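Long-range contacts in aminoglycoside N(3)-acetyltransferase (Enterobacter cloacae, PDB 6NP5), which transfers the acetyl group of acetyl-CoA to the N3 amine of 2-deoxystreptamine antibiotics, and so probably confers resistance to drugs such as gentamicin and kanamycin: residues A[114-119]-A[138-143]; A[167-172]-A[253-258]. All coordinates share one frame; numbering follows the deposited sequence. Where two conformers were deposited one is given.

Going along the chain from the N terminus, interaction 1 comes first. It joins the loop between strands 112-113 and 121-124 to the loop before helix 146-152, closing a short excursion of 18 residues that contains strand 121-124 and helix 128-132. Interaction 2 opens only after that loop is shut, so the two are in series and neither nest nor cross. Its own loop is much longer: 80 residues, including the hairpin 184-193/196-205 and helix 222-233, separate segments 167-172 and 253-258. The two contacts meet where Tyr141 and Pro143 pack on His171 and Tyr172, and both reach the same bound aminoglycoside.

Interaction 1 (A[114-119]-A[138-143]). Unlike the reference sequence in segment 114-119: Ser114 (reference Thr). With 9CS ((1R,2S,3S,4R,6S)-4,6-diamino-3-[(3-amino-3-deoxy-alpha-D-glucopyranosyl)oxy]-2-hydroxycyclohexyl 2,6-diamino-2,6-dideoxy-alpha-D-glucopyranoside), chain B.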
# COMPACT_ATOMS: atom_id res chain seq x y z
N SER A 114 -3.05 -0.30 10.91
CA SER A 114 -3.69 -1.61 10.87
C SER A 114 -2.84 -2.70 11.54
O SER A 114 -1.62 -2.61 11.65
CB SER A 114 -4.07 -2.03 9.45
OG SER A 114 -2.97 -2.61 8.77
N ALA A 115 -3.53 -3.76 11.93
CA ALA A 115 -3.02 -4.82 12.79
C ALA A 115 -2.22 -5.90 12.06
O ALA A 115 -1.64 -6.76 12.73
CB ALA A 115 -4.22 -5.47 13.48
N HIS A 116 -2.24 -5.94 10.75
CA HIS A 116 -1.53 -6.98 10.02
C HIS A 116 -0.06 -6.59 9.95
O HIS A 116 0.27 -5.58 9.33
CB HIS A 116 -2.12 -7.07 8.61
CG HIS A 116 -1.70 -8.29 7.87
ND1 HIS A 116 -0.38 -8.58 7.60
CD2 HIS A 116 -2.44 -9.26 7.28
CE1 HIS A 116 -0.33 -9.70 6.89
NE2 HIS A 116 -1.57 -10.13 6.70
N PRO A 117 0.85 -7.33 10.58
CA PRO A 117 2.22 -6.80 10.69
C PRO A 117 2.94 -6.65 9.37
O PRO A 117 3.72 -5.71 9.19
CB PRO A 117 2.91 -7.80 11.63
CG PRO A 117 1.79 -8.36 12.44
CD PRO A 117 0.66 -8.51 11.45
N ASP A 118 2.71 -7.57 8.43
CA ASP A 118 3.42 -7.53 7.16
C ASP A 118 2.74 -6.59 6.17
O ASP A 118 3.41 -5.90 5.39
CB ASP A 118 3.57 -8.94 6.57
CG ASP A 118 4.53 -8.97 5.41
OD1 ASP A 118 5.76 -8.81 5.62
OD2 ASP A 118 4.02 -9.12 4.28
N ALA A 119 1.42 -6.58 6.15
CA ALA A 119 0.63 -5.78 5.22
C ALA A 119 0.17 -4.46 5.84
O ALA A 119 -0.74 -3.81 5.32
CB ALA A 119 -0.58 -6.59 4.78
N GLY A 138 -4.33 -13.55 6.84
CA GLY A 138 -5.09 -14.21 5.81
C GLY A 138 -5.87 -13.27 4.91
O GLY A 138 -6.46 -13.75 3.93
N ALA A 139 -5.88 -11.96 5.21
CA ALA A 139 -6.57 -10.94 4.42
C ALA A 139 -5.66 -9.73 4.22
O ALA A 139 -5.99 -8.59 4.59
CB ALA A 139 -7.89 -10.57 5.09
N ALA A 140 -4.51 -9.97 3.61
CA ALA A 140 -3.50 -8.93 3.48
C ALA A 140 -3.98 -7.79 2.58
O ALA A 140 -4.01 -6.64 3.01
CB ALA A 140 -2.18 -9.50 2.98
N TYR A 141 -4.35 -8.11 1.32
CA TYR A 141 -4.72 -7.10 0.33
C TYR A 141 -6.09 -7.34 -0.29
O TYR A 141 -6.51 -6.56 -1.15
CB TYR A 141 -3.66 -6.97 -0.79
CG TYR A 141 -2.27 -6.87 -0.22
CD1 TYR A 141 -1.81 -5.72 0.42
CD2 TYR A 141 -1.46 -7.99 -0.18
CE1 TYR A 141 -0.58 -5.69 1.03
CE2 TYR A 141 -0.19 -7.95 0.41
CZ TYR A 141 0.23 -6.81 1.04
OH TYR A 141 1.46 -6.74 1.66
N GLY A 142 -6.77 -8.42 0.07
CA GLY A 142 -7.98 -8.83 -0.57
C GLY A 142 -9.23 -8.39 0.17
O GLY A 142 -9.23 -7.41 0.94
N PRO A 143 -10.32 -9.11 -0.05
CA PRO A 143 -11.55 -8.83 0.68
C PRO A 143 -11.29 -8.73 2.17
O PRO A 143 -10.48 -9.47 2.74
CB PRO A 143 -12.43 -10.03 0.34
CG PRO A 143 -12.01 -10.37 -1.07
CD PRO A 143 -10.51 -10.15 -1.08
C1 9CS B . 8.31 -5.95 -4.71
C2 9CS B . 8.92 -4.75 -5.42
C3 9CS B . 8.17 -4.38 -6.64
C4 9CS B . 8.10 -5.54 -7.59
C5 9CS B . 7.61 -6.81 -6.87
C6 9CS B . 7.78 -8.03 -7.73
C7 9CS B . 4.65 -6.86 -1.11
C8 9CS B . 5.94 -7.66 -1.29
C9 9CS B . 6.91 -6.93 -2.23
C10 9CS B . 6.26 -6.58 -3.58
C11 9CS B . 4.89 -5.91 -3.41
C12 9CS B . 3.97 -6.68 -2.47
C13 9CS B . 6.53 -9.06 0.56
C14 9CS B . 6.56 -8.85 2.07
C15 9CS B . 7.84 -8.18 2.49
C16 9CS B . 8.99 -9.01 2.03
C17 9CS B . 8.95 -9.21 0.52
C18 9CS B . 10.08 -10.01 -0.03
N1 9CS B . 7.34 -9.21 -6.99
N2 9CS B . 4.27 -5.79 -4.74
N3 9CS B . 3.75 -7.55 -0.19
N4 9CS B . 7.89 -8.00 3.98
O5 9CS B . 8.38 -7.06 -5.66
O7 9CS B . 8.83 -3.23 -7.26
O8 9CS B . 7.21 -5.31 -8.69
O9 9CS B . 7.00 -5.65 -4.38
O10 9CS B . 8.03 -7.75 -2.45
O11 9CS B . 6.58 -7.80 -0.04
O12 9CS B . 7.67 -9.87 0.15
O13 9CS B . 5.46 -8.03 2.38
O14 9CS B . 10.24 -8.36 2.33
O15 9CS B . 10.14 -11.25 0.58
N6 9CS B . 8.94 -3.61 -4.44
O HOH W 1 -2.11 -12.55 5.40
O HOH W 2 1.58 -9.04 3.14
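The His116 ring is met obliquely by the methyl of Ala140, whose CB lies 3.8 Å from His116 NE2, while Ala119 CB sits on one face of the ring, about 3.5 Å above its plane and displaced to the rim. Two polar partners sit at the ring edge, in plane. One is the backbone N of Asp118, which makes a weak hydrogen bond to His116 ND1. The other is a water that bonds to His116 NE2 at 2.8 Å and also accepts from Gly138 N, bridging the segments. The Tyr141 ring has Ala140 CB over one face, again toward the rim, and Ala119 CB approaches it obliquely near CZ and OH. Between the two rings the methyls themselves touch, Ala119 CB to Ala140 CB at 3.8 Å.

Beyond this apolar centre lies the aminoglycoside pocket. A chi1 of -168° turns the Asp118 carboxylate away from its own backbone N and out to the drug's 3-amino-3-deoxyglucose ring: 9CS N4 donates to Asp118 OD1 (2.8 Å) and 9CS O13 to Asp118 OD2 (2.6 Å). Ser65 OG also bonds OD1. A second water donates to Asp118 OD2 and bonds to Tyr141 OH at 2.7 Å, tying carboxylate to phenol. That hydroxyl also accepts from 9CS N3 (3.1 Å), an amine of the deoxystreptamine ring, so both segments grip the drug.

His135, in the loop after helix 128-132, meets the His116 ring and bonds both Ala140 O and Ser114 OG. Tyr187 and Met189 of strand 184-193 touch His116 and Asp118 respectively, Phe59 packs edge-to-face with Tyr141, and Pro143 rests on Tyr172 and Val176 of helix 170-176.

Interaction 2 (A[167-172]-A[253-258]); sequences VTALHY and DIVSFG. With 9CS ((1R,2S,3S,4R,6S)-4,6-diamino-3-[(3-amino-3-deoxy-alpha-D-glucopyranosyl)oxy]-2-hydroxycyclohexyl 2,6-diamino-2,6-dideoxy-alpha-D-glucopyranoside), chain B.
Leu170 is the bump and helix 251-265 supplies the hollow. Leu170 CD2 settles over the helix backbone, 3.6 Å from Ile254 O and 4.1 Å from the CA of Gly258, where the absence of a side chain makes room for it. The other branch, CD1, meets Ile254 CD1 at 4.0 Å, the two side chains crossing at about a right angle. Val255 returns the fit with both of its branches. CG2 drops onto the backbone of 167-172, 3.6 Å from Ala169 O and beside Ala169 CB, and CG1 presses on Tyr172 CD1 at 3.6 Å. On one layer of an alpha/beta fold, the type I turn from Val167 to Leu170 and the first residues of helix 170-176 thus pack against helix 251-265, while Val167, Ala169 and Ile254 all rest on Ile157 of the central sheet. Leu170 also touches Val223 and Ile226 of helix 222-233, and Val255 and Tyr172 touch Leu151 of helix 146-152. On the side turned from helix 251-265, Thr168 and His171 bind acetyl-CoA, and His171 also CoA; here His171 NE2 accepts from 9CS N2 (2.9 Å), the drug's 3-amine, in the imidazole plane, and ND1 is hydrogen-bonded to Glu174 OE2.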
# COMPACT_ATOMS: atom_id res chain seq x y z
N VAL A 167 1.63 -0.24 -7.58
CA VAL A 167 0.21 -0.12 -7.29
C VAL A 167 -0.32 -1.26 -6.42
O VAL A 167 -0.89 -2.24 -6.91
CB VAL A 167 -0.60 0.06 -8.59
CG1 VAL A 167 -2.06 0.31 -8.26
CG2 VAL A 167 -0.06 1.21 -9.44
N THR A 168 -0.15 -1.09 -5.10
CA THR A 168 -0.52 -2.11 -4.13
C THR A 168 -1.96 -2.55 -4.27
O THR A 168 -2.26 -3.73 -4.06
CB THR A 168 -0.30 -1.54 -2.72
OG1 THR A 168 1.04 -1.04 -2.63
CG2 THR A 168 -0.50 -2.61 -1.67
N ALA A 169 -2.87 -1.64 -4.61
CA ALA A 169 -4.27 -2.00 -4.66
C ALA A 169 -4.54 -3.10 -5.67
O ALA A 169 -5.53 -3.82 -5.53
CB ALA A 169 -5.13 -0.79 -5.00
N LEU A 170 -3.68 -3.25 -6.67
CA LEU A 170 -3.88 -4.32 -7.65
C LEU A 170 -3.69 -5.71 -7.05
O LEU A 170 -4.15 -6.69 -7.66
CB LEU A 170 -3.03 -4.11 -8.90
CG LEU A 170 -3.68 -3.15 -9.90
CD1 LEU A 170 -2.67 -2.71 -10.93
CD2 LEU A 170 -4.85 -3.81 -10.56
N HIS A 171 -3.09 -5.83 -5.87
CA HIS A 171 -3.07 -7.13 -5.20
C HIS A 171 -4.48 -7.58 -4.81
O HIS A 171 -4.70 -8.79 -4.67
CB HIS A 171 -2.12 -7.11 -4.01
CG HIS A 171 -0.68 -6.92 -4.39
ND1 HIS A 171 -0.01 -7.76 -5.24
CD2 HIS A 171 0.23 -6.01 -3.99
CE1 HIS A 171 1.23 -7.36 -5.38
NE2 HIS A 171 1.41 -6.30 -4.63
N TYR A 172 -5.44 -6.66 -4.70
CA TYR A 172 -6.83 -7.05 -4.50
C TYR A 172 -7.35 -7.78 -5.74
O TYR A 172 -8.07 -8.78 -5.63
CB TYR A 172 -7.68 -5.80 -4.23
CG TYR A 172 -9.14 -6.12 -4.00
CD1 TYR A 172 -10.01 -6.34 -5.08
CD2 TYR A 172 -9.68 -6.26 -2.71
CE1 TYR A 172 -11.31 -6.68 -4.88
CE2 TYR A 172 -11.00 -6.59 -2.50
CZ TYR A 172 -11.82 -6.81 -3.60
OH TYR A 172 -13.13 -7.15 -3.36
N ASP A 253 -11.52 1.64 -10.70
CA ASP A 253 -11.45 1.39 -12.13
C ASP A 253 -10.22 0.55 -12.47
O ASP A 253 -10.33 -0.41 -13.24
CB ASP A 253 -11.41 2.71 -12.90
CG ASP A 253 -11.65 2.51 -14.38
OD1 ASP A 253 -12.72 2.00 -14.73
OD2 ASP A 253 -10.78 2.86 -15.18
N ILE A 254 -9.06 0.87 -11.90
CA ILE A 254 -7.87 0.07 -12.24
C ILE A 254 -8.00 -1.35 -11.70
O ILE A 254 -7.57 -2.30 -12.34
CB ILE A 254 -6.56 0.77 -11.84
CG1 ILE A 254 -5.37 0.10 -12.52
CG2 ILE A 254 -6.38 0.77 -10.33
CD1 ILE A 254 -4.04 0.80 -12.36
N VAL A 255 -8.61 -1.51 -10.52
CA VAL A 255 -8.75 -2.86 -9.96
C VAL A 255 -9.73 -3.67 -10.77
O VAL A 255 -9.48 -4.85 -11.07
CB VAL A 255 -9.09 -2.78 -8.47
CG1 VAL A 255 -9.53 -4.14 -7.92
CG2 VAL A 255 -7.89 -2.26 -7.73
N SER A 256 -10.86 -3.07 -11.18
CA SER A 256 -11.79 -3.78 -12.06
C SER A 256 -11.11 -4.18 -13.36
O SER A 256 -11.25 -5.32 -13.84
CB SER A 256 -13.03 -2.93 -12.33
OG SER A 256 -13.76 -2.74 -11.15
N PHE A 257 -10.33 -3.26 -13.93
CA PHE A 257 -9.57 -3.57 -15.14
C PHE A 257 -8.63 -4.74 -14.88
O PHE A 257 -8.50 -5.65 -15.72
CB PHE A 257 -8.78 -2.33 -15.57
CG PHE A 257 -7.88 -2.54 -16.75
CD1 PHE A 257 -6.58 -2.97 -16.57
CD2 PHE A 257 -8.32 -2.27 -18.05
CE1 PHE A 257 -5.73 -3.17 -17.64
CE2 PHE A 257 -7.46 -2.47 -19.12
CZ PHE A 257 -6.17 -2.91 -18.91
N GLY A 258 -7.97 -4.75 -13.73
CA GLY A 258 -7.05 -5.83 -13.43
C GLY A 258 -7.70 -7.18 -13.26
O GLY A 258 -7.14 -8.20 -13.70
C1 9CS B . 8.31 -5.95 -4.71
C2 9CS B . 8.92 -4.75 -5.42
C3 9CS B . 8.17 -4.38 -6.64
C4 9CS B . 8.10 -5.54 -7.59
C5 9CS B . 7.61 -6.81 -6.87
C6 9CS B . 7.78 -8.03 -7.73
C7 9CS B . 4.65 -6.86 -1.11
C8 9CS B . 5.94 -7.66 -1.29
C9 9CS B . 6.91 -6.93 -2.23
C10 9CS B . 6.26 -6.58 -3.58
C11 9CS B . 4.89 -5.91 -3.41
C12 9CS B . 3.97 -6.68 -2.47
C13 9CS B . 6.53 -9.06 0.56
C14 9CS B . 6.56 -8.85 2.07
C15 9CS B . 7.84 -8.18 2.49
C16 9CS B . 8.99 -9.01 2.03
C17 9CS B . 8.95 -9.21 0.52
C18 9CS B . 10.08 -10.01 -0.03
N1 9CS B . 7.34 -9.21 -6.99
N2 9CS B . 4.27 -5.79 -4.74
N3 9CS B . 3.75 -7.55 -0.19
N4 9CS B . 7.89 -8.00 3.98
O5 9CS B . 8.38 -7.06 -5.66
O7 9CS B . 8.83 -3.23 -7.26
O8 9CS B . 7.21 -5.31 -8.69
O9 9CS B . 7.00 -5.65 -4.38
O10 9CS B . 8.03 -7.75 -2.45
O11 9CS B . 6.58 -7.80 -0.04
O12 9CS B . 7.67 -9.87 0.15
O13 9CS B . 5.46 -8.03 2.38
O14 9CS B . 10.24 -8.36 2.33
O15 9CS B . 10.14 -11.25 0.58
N6 9CS B . 8.94 -3.61 -4.44